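Local coordinates for SIR4-interacting protein SIF2 (Saccharomyces cerevisiae, PDB 1R5M) that acts as a WD40-repeat transcription corepressor subunit of the Set3 complex and antagonizes telomeric silencing, at residues S50-L61 with D399-S410. Sequence-based numbering, arbitrary orientation.
Sequences SSTWNPLDESIL and DLSWNCAGNKIS. With SO4 (sulfate ion), chain C.
Trp53 of the first WD repeat leans its indole on the strand 399-402 and hairpin of the eighth, where adjoining blades of the beta-propeller meet with inner strands nearly parallel (8°). Its CB lies against Trp402 O and Asn403 CA; with CG anti to the carbonyl carbon (chi1 -64°), the ring reaches over this neighbouring backbone. CD1 comes 3.2 Å from both Ser401 OG and Trp402 O, and NE1 makes a weak, bent bond to Ser401 O (124° at the hydrogen). Trp53 CD2 sits under Asn403 CB, a CH-pi contact 3.6 Å from the centroid of the Trp53 six-membered ring; Leu61 CD1 takes the opposite face. At the far end Trp53 CH2 meets Lys408 CD at 3.9 Å. Cut back to an alanine, this position is likely to open a gap between Asn403 and Leu61 and to leave the Lys408 methylenes without their aromatic neighbour. Beyond the ring, Asn403 ND2 gives Glu58 O a nearly straight bond of 3.0 Å lying in its amide plane, while its OD1 accepts from Asn407 N and Lys408 N, fixing the amide's rotation. Asn407 ND2 reaches Glu58 OE2 from above the carboxylate plane. Past the pyrrole edge of Trp53, Ser51 OG accepts from the hydroxyls of Ser401 and Ser410, each 2.9 Å away, and donates to a water shared with Asp399 OD1. That same OD1 takes Ser51 N at 3.1 Å, while OD2 is salt-bridged to Arg337. Buried serine hydroxyls and the Asn403 amide, with a more exposed Asn407-Glu58 bond, thus link the two blades, and a water accepting from Trp53 N and donating to Trp402 O and a sulfate oxygen replaces a direct backbone bond.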
ATOM      1  N   SER A  50       7.480   8.448   1.317  1.00 11.85           N
ATOM      2  CA  SER A  50       7.001   7.166   0.812  1.00 11.67           C
ATOM      3  C   SER A  50       7.347   7.129  -0.669  1.00 10.27           C
ATOM      4  O   SER A  50       7.763   8.137  -1.241  1.00  9.39           O
ATOM      5  CB  SER A  50       5.487   7.036   0.992  1.00 13.35           C
ATOM      6  OG  SER A  50       4.793   7.916   0.125  1.00 15.79           O
ATOM      7  N   SER A  51       7.188   5.970  -1.294  1.00  9.13           N
ATOM      8  CA  SER A  51       7.493   5.859  -2.709  1.00  9.32           C
ATOM      9  C   SER A  51       6.710   4.719  -3.331  1.00  9.07           C
ATOM     10  O   SER A  51       6.161   3.871  -2.630  1.00 10.94           O
ATOM     11  CB  SER A  51       8.999   5.641  -2.922  1.00 11.43           C
ATOM     12  OG  SER A  51       9.417   4.368  -2.456  1.00 11.59           O
ATOM     13  N   THR A  52       6.638   4.726  -4.654  1.00  8.67           N
ATOM     14  CA  THR A  52       5.941   3.684  -5.380  1.00  8.56           C
ATOM     15  C   THR A  52       6.528   3.601  -6.788  1.00  8.50           C
ATOM     16  O   THR A  52       6.662   4.609  -7.484  1.00  9.92           O
ATOM     17  CB  THR A  52       4.411   3.951  -5.417  1.00  9.42           C
ATOM     18  OG1 THR A  52       3.761   2.915  -6.162  1.00 10.20           O
ATOM     19  CG2 THR A  52       4.104   5.310  -6.032  1.00 10.15           C
ATOM     20  N   TRP A  53       6.912   2.393  -7.185  1.00  8.67           N
ATOM     21  CA  TRP A  53       7.503   2.176  -8.500  1.00  9.49           C
ATOM     22  C   TRP A  53       6.445   2.061  -9.584  1.00  9.37           C
ATOM     23  O   TRP A  53       5.312   1.658  -9.326  1.00  9.86           O
ATOM     24  CB  TRP A  53       8.349   0.901  -8.500  1.00  9.10           C
ATOM     25  CG  TRP A  53       9.539   0.950  -7.599  1.00  9.71           C
ATOM     26  CD1 TRP A  53       9.557   0.747  -6.249  1.00 11.03           C
ATOM     27  CD2 TRP A  53      10.896   1.196  -7.989  1.00 10.89           C
ATOM     28  NE1 TRP A  53      10.845   0.848  -5.772  1.00 10.78           N
ATOM     29  CE2 TRP A  53      11.685   1.123  -6.820  1.00 11.33           C
ATOM     30  CE3 TRP A  53      11.520   1.471  -9.213  1.00 11.90           C
ATOM     31  CZ2 TRP A  53      13.073   1.314  -6.838  1.00 12.83           C
ATOM     32  CZ3 TRP A  53      12.903   1.662  -9.231  1.00 12.83           C
ATOM     33  CH2 TRP A  53      13.661   1.582  -8.049  1.00 13.20           C
ATOM     34  N   ASN A  54       6.825   2.418 -10.805  1.00 10.25           N
ATOM     35  CA  ASN A  54       5.906   2.332 -11.925  1.00 11.21           C
ATOM     36  C   ASN A  54       5.534   0.860 -12.114  1.00 12.56           C
ATOM     37  O   ASN A  54       6.400  -0.014 -12.095  1.00 13.73           O
ATOM     38  CB  ASN A  54       6.575   2.885 -13.176  1.00 11.74           C
ATOM     39  CG  ASN A  54       5.605   3.037 -14.323  1.00 11.08           C
ATOM     40  OD1 ASN A  54       5.225   2.059 -14.965  1.00 13.63           O
ATOM     41  ND2 ASN A  54       5.182   4.270 -14.577  1.00 11.83           N
ATOM     42  N   PRO A  55       4.239   0.565 -12.300  1.00 11.52           N
ATOM     43  CA  PRO A  55       3.830  -0.831 -12.475  1.00 12.42           C
ATOM     44  C   PRO A  55       4.327  -1.549 -13.726  1.00 12.98           C
ATOM     45  O   PRO A  55       4.324  -2.780 -13.771  1.00 14.49           O
ATOM     46  CB  PRO A  55       2.304  -0.752 -12.416  1.00 11.92           C
ATOM     47  CG  PRO A  55       2.017   0.607 -12.983  1.00 11.27           C
ATOM     48  CD  PRO A  55       3.072   1.468 -12.324  1.00 12.48           C
ATOM     49  N   LEU A  56       4.765  -0.799 -14.729  1.00 13.22           N
ATOM     50  CA  LEU A  56       5.223  -1.425 -15.966  1.00 16.24           C
ATOM     51  C   LEU A  56       6.666  -1.137 -16.365  1.00 18.04           C
ATOM     52  O   LEU A  56       7.207  -1.806 -17.245  1.00 22.29           O
ATOM     53  CB  LEU A  56       4.281  -1.045 -17.112  1.00 19.14           C
ATOM     54  CG  LEU A  56       2.854  -1.579 -16.946  1.00 22.22           C
ATOM     55  CD1 LEU A  56       1.988  -1.102 -18.097  1.00 24.38           C
ATOM     56  CD2 LEU A  56       2.880  -3.103 -16.891  1.00 25.06           C
ATOM     57  N   ASP A  57       7.291  -0.154 -15.725  1.00 14.98           N
ATOM     58  CA  ASP A  57       8.677   0.194 -16.033  1.00 14.40           C
ATOM     59  C   ASP A  57       9.520  -0.032 -14.781  1.00 13.35           C
ATOM     60  O   ASP A  57       9.437   0.734 -13.821  1.00 12.25           O
ATOM     61  CB  ASP A  57       8.775   1.658 -16.463  1.00 15.93           C
ATOM     62  CG  ASP A  57      10.122   1.997 -17.070  1.00 16.83           C
ATOM     63  OD1 ASP A  57      11.148   1.482 -16.577  1.00 16.62           O
ATOM     64  OD2 ASP A  57      10.156   2.786 -18.039  1.00 19.02           O
ATOM     65  N   GLU A  58      10.344  -1.075 -14.802  1.00 13.70           N
ATOM     66  CA  GLU A  58      11.169  -1.417 -13.649  1.00 13.86           C
ATOM     67  C   GLU A  58      12.183  -0.362 -13.225  1.00 14.08           C
ATOM     68  O   GLU A  58      12.728  -0.440 -12.124  1.00 14.97           O
ATOM     69  CB  GLU A  58      11.902  -2.739 -13.902  1.00 15.31           C
ATOM     70  CG  GLU A  58      13.133  -2.629 -14.789  1.00 19.50           C
ATOM     71  CD  GLU A  58      13.930  -3.921 -14.815  1.00 22.19           C
ATOM     72  OE1 GLU A  58      13.560  -4.838 -15.578  1.00 25.30           O
ATOM     73  OE2 GLU A  58      14.915  -4.024 -14.055  1.00 23.70           O
ATOM     74  N   SER A  59      12.432   0.629 -14.078  1.00 13.28           N
ATOM     75  CA  SER A  59      13.421   1.661 -13.769  1.00 13.70           C
ATOM     76  C   SER A  59      12.863   2.972 -13.231  1.00 13.26           C
ATOM     77  O   SER A  59      13.628   3.842 -12.816  1.00 12.85           O
ATOM     78  CB  SER A  59      14.252   1.974 -15.017  1.00 16.16           C
ATOM     79  OG  SER A  59      13.507   2.759 -15.937  1.00 18.69           O
ATOM     80  N   ILE A  60      11.542   3.119 -13.227  1.00 11.87           N
ATOM     81  CA  ILE A  60      10.933   4.365 -12.773  1.00 12.58           C
ATOM     82  C   ILE A  60      10.336   4.323 -11.372  1.00 11.20           C
ATOM     83  O   ILE A  60       9.502   3.477 -11.053  1.00 11.08           O
ATOM     84  CB  ILE A  60       9.851   4.829 -13.771  1.00 13.34           C
ATOM     85  CG1 ILE A  60      10.485   5.045 -15.149  1.00 16.25           C
ATOM     86  CG2 ILE A  60       9.194   6.114 -13.277  1.00 13.34           C
ATOM     87  CD1 ILE A  60       9.508   5.481 -16.222  1.00 19.22           C
ATOM     88  N   LEU A  61      10.777   5.268 -10.549  1.00 11.90           N
ATOM     89  CA  LEU A  61      10.335   5.392  -9.167  1.00 10.79           C
ATOM     90  C   LEU A  61       9.719   6.764  -8.909  1.00 10.96           C
ATOM     91  O   LEU A  61      10.222   7.783  -9.386  1.00 12.58           O
ATOM     92  CB  LEU A  61      11.532   5.199  -8.221  1.00 12.07           C
ATOM     93  CG  LEU A  61      11.326   5.429  -6.720  1.00 12.03           C
ATOM     94  CD1 LEU A  61      10.366   4.387  -6.170  1.00 12.68           C
ATOM     95  CD2 LEU A  61      12.668   5.344  -5.990  1.00 13.53           C
ATOM     96  N   ASP A 399       8.070   3.243   5.167  1.00 10.99           N
ATOM     97  CA  ASP A 399       7.507   2.688   3.949  1.00 11.39           C
ATOM     98  C   ASP A 399       8.560   1.991   3.104  1.00 11.05           C
ATOM     99  O   ASP A 399       9.754   2.269   3.218  1.00 11.14           O
ATOM    100  CB  ASP A 399       6.866   3.826   3.137  1.00 12.73           C
ATOM    101  CG  ASP A 399       6.297   3.360   1.809  1.00 13.33           C
ATOM    102  OD1 ASP A 399       6.849   3.725   0.746  1.00 12.91           O
ATOM    103  OD2 ASP A 399       5.291   2.624   1.830  1.00 15.76           O
ATOM    104  N   LEU A 400       8.107   1.062   2.272  1.00  9.75           N
ATOM    105  CA  LEU A 400       8.994   0.367   1.358  1.00 10.94           C
ATOM    106  C   LEU A 400       8.175   0.019   0.125  1.00 10.16           C
ATOM    107  O   LEU A 400       6.947  -0.085   0.195  1.00 10.75           O
ATOM    108  CB  LEU A 400       9.599  -0.887   2.007  1.00 17.23           C
ATOM    109  CG  LEU A 400       8.769  -2.104   2.402  1.00 18.75           C
ATOM    110  CD1 LEU A 400       9.690  -3.125   3.079  1.00 17.00           C
ATOM    111  CD2 LEU A 400       7.653  -1.699   3.353  1.00 20.62           C
ATOM    112  N   SER A 401       8.844  -0.121  -1.012  1.00  9.38           N
ATOM    113  CA  SER A 401       8.146  -0.446  -2.249  1.00  9.18           C
ATOM    114  C   SER A 401       9.029  -1.246  -3.192  1.00 10.04           C
ATOM    115  O   SER A 401      10.235  -1.007  -3.279  1.00  9.49           O
ATOM    116  CB  SER A 401       7.692   0.840  -2.940  1.00 12.33           C
ATOM    117  OG  SER A 401       8.805   1.641  -3.292  1.00 17.65           O
ATOM    118  N   TRP A 402       8.411  -2.195  -3.891  1.00  8.41           N
ATOM    119  CA  TRP A 402       9.096  -3.054  -4.857  1.00  9.37           C
ATOM    120  C   TRP A 402       8.987  -2.514  -6.276  1.00 10.37           C
ATOM    121  O   TRP A 402       7.929  -2.010  -6.666  1.00 10.98           O
ATOM    122  CB  TRP A 402       8.448  -4.434  -4.934  1.00  9.25           C
ATOM    123  CG  TRP A 402       8.596  -5.353  -3.779  1.00  9.27           C
ATOM    124  CD1 TRP A 402       7.732  -5.507  -2.731  1.00  9.08           C
ATOM    125  CD2 TRP A 402       9.597  -6.360  -3.627  1.00  9.09           C
ATOM    126  NE1 TRP A 402       8.131  -6.562  -1.942  1.00  9.34           N
ATOM    127  CE2 TRP A 402       9.275  -7.101  -2.471  1.00  9.49           C
ATOM    128  CE3 TRP A 402      10.737  -6.711  -4.363  1.00  9.72           C
ATOM    129  CZ2 TRP A 402      10.049  -8.177  -2.033  1.00 10.24           C
ATOM    130  CZ3 TRP A 402      11.509  -7.784  -3.928  1.00  9.42           C
ATOM    131  CH2 TRP A 402      11.160  -8.502  -2.774  1.00  9.43           C
ATOM    132  N   ASN A 403      10.049  -2.648  -7.066  1.00 10.39           N
ATOM    133  CA  ASN A 403       9.931  -2.238  -8.459  1.00 10.65           C
ATOM    134  C   ASN A 403       9.218  -3.426  -9.117  1.00 11.21           C
ATOM    135  O   ASN A 403       9.130  -4.506  -8.522  1.00 11.18           O
ATOM    136  CB  ASN A 403      11.303  -1.906  -9.082  1.00 10.13           C
ATOM    137  CG  ASN A 403      12.129  -3.125  -9.450  1.00 10.60           C
ATOM    138  OD1 ASN A 403      12.066  -4.172  -8.811  1.00 10.62           O
ATOM    139  ND2 ASN A 403      12.949  -2.968 -10.487  1.00 11.85           N
ATOM    140  N   CYS A 404       8.680  -3.241 -10.315  1.00 11.71           N
ATOM    141  CA  CYS A 404       7.914  -4.316 -10.936  1.00 11.36           C
ATOM    142  C   CYS A 404       8.669  -5.598 -11.266  1.00 12.43           C
ATOM    143  O   CYS A 404       8.064  -6.667 -11.347  1.00 13.21           O
ATOM    144  CB  CYS A 404       7.179  -3.795 -12.183  1.00 13.29           C
ATOM    145  SG  CYS A 404       8.213  -3.209 -13.540  1.00 13.25           S
ATOM    146  N   ALA A 405       9.983  -5.498 -11.435  1.00 12.88           N
ATOM    147  CA  ALA A 405      10.801  -6.664 -11.757  1.00 12.61           C
ATOM    148  C   ALA A 405      11.202  -7.443 -10.508  1.00 13.71           C
ATOM    149  O   ALA A 405      11.681  -8.576 -10.596  1.00 13.15           O
ATOM    150  CB  ALA A 405      12.044  -6.225 -12.521  1.00 14.10           C
ATOM    151  N   GLY A 406      11.009  -6.830  -9.346  1.00 12.31           N
ATOM    152  CA  GLY A 406      11.359  -7.484  -8.099  1.00 12.39           C
ATOM    153  C   GLY A 406      12.843  -7.517  -7.779  1.00 13.20           C
ATOM    154  O   GLY A 406      13.271  -8.315  -6.944  1.00 13.22           O
ATOM    155  N   ASN A 407      13.635  -6.665  -8.424  1.00 11.74           N
ATOM    156  CA  ASN A 407      15.072  -6.646  -8.154  1.00 11.99           C
ATOM    157  C   ASN A 407      15.528  -5.395  -7.409  1.00 11.59           C
ATOM    158  O   ASN A 407      16.723  -5.199  -7.187  1.00 12.33           O
ATOM    159  CB  ASN A 407      15.881  -6.802  -9.452  1.00 12.36           C
ATOM    160  CG  ASN A 407      15.496  -5.793 -10.520  1.00 13.78           C
ATOM    161  OD1 ASN A 407      15.231  -4.629 -10.232  1.00 13.72           O
ATOM    162  ND2 ASN A 407      15.484  -6.239 -11.771  1.00 17.48           N
ATOM    163  N   LYS A 408      14.575  -4.552  -7.021  1.00 10.85           N
ATOM    164  CA  LYS A 408      14.884  -3.333  -6.283  1.00 10.53           C
ATOM    165  C   LYS A 408      13.766  -2.983  -5.312  1.00 10.94           C
ATOM    166  O   LYS A 408      12.587  -3.203  -5.597  1.00 10.15           O
ATOM    167  CB  LYS A 408      15.079  -2.145  -7.234  1.00 11.53           C
ATOM    168  CG  LYS A 408      16.251  -2.281  -8.192  1.00 11.41           C
ATOM    169  CD  LYS A 408      16.352  -1.067  -9.099  1.00 15.05           C
ATOM    170  CE  LYS A 408      17.499  -1.214 -10.084  1.00 16.22           C
ATOM    171  NZ  LYS A 408      17.353  -2.444 -10.914  1.00 17.46           N
ATOM    172  N   ILE A 409      14.151  -2.452  -4.158  1.00  9.41           N
ATOM    173  CA  ILE A 409      13.197  -2.007  -3.150  1.00 10.34           C
ATOM    174  C   ILE A 409      13.623  -0.617  -2.706  1.00 10.40           C
ATOM    175  O   ILE A 409      14.809  -0.363  -2.482  1.00 10.36           O
ATOM    176  CB  ILE A 409      13.160  -2.939  -1.908  1.00  9.24           C
ATOM    177  CG1 ILE A 409      12.486  -4.263  -2.277  1.00  9.33           C
ATOM    178  CG2 ILE A 409      12.395  -2.273  -0.760  1.00 10.50           C
ATOM    179  CD1 ILE A 409      12.398  -5.264  -1.131  1.00 10.64           C
ATOM    180  N   SER A 410      12.655   0.288  -2.616  1.00  8.83           N
ATOM    181  CA  SER A 410      12.910   1.650  -2.174  1.00 10.00           C
ATOM    182  C   SER A 410      12.497   1.708  -0.712  1.00 10.43           C
ATOM    183  O   SER A 410      11.363   1.377  -0.367  1.00 10.47           O
ATOM    184  CB  SER A 410      12.085   2.643  -2.995  1.00 12.35           C
ATOM    185  OG  SER A 410      12.286   3.966  -2.535  1.00 17.86           O
TER
HETATM  186  S   SO4 C1002       3.256   0.222  -3.543  0.77 22.15           S
HETATM  187  O1  SO4 C1002       2.269  -0.873  -3.461  0.60 21.38           O
HETATM  188  O2  SO4 C1002       2.650   1.478  -3.064  0.47 22.08           O
HETATM  189  O3  SO4 C1002       4.424  -0.111  -2.700  1.00 21.50           O
HETATM  190  O4  SO4 C1002       3.674   0.400  -4.945  0.95 22.52           O
HETATM  191  O   HOH W   1       9.462   3.766   0.062  1.00 13.74           O
HETATM  192  O   HOH W   2       4.726   2.122  -0.899  1.00 17.57           O
HETATM  193  O   HOH W   3       6.027  -0.200  -6.069  1.00 18.27           O
HETATM  194  O   HOH W   4       8.891  -0.565 -11.356  1.00 10.95           O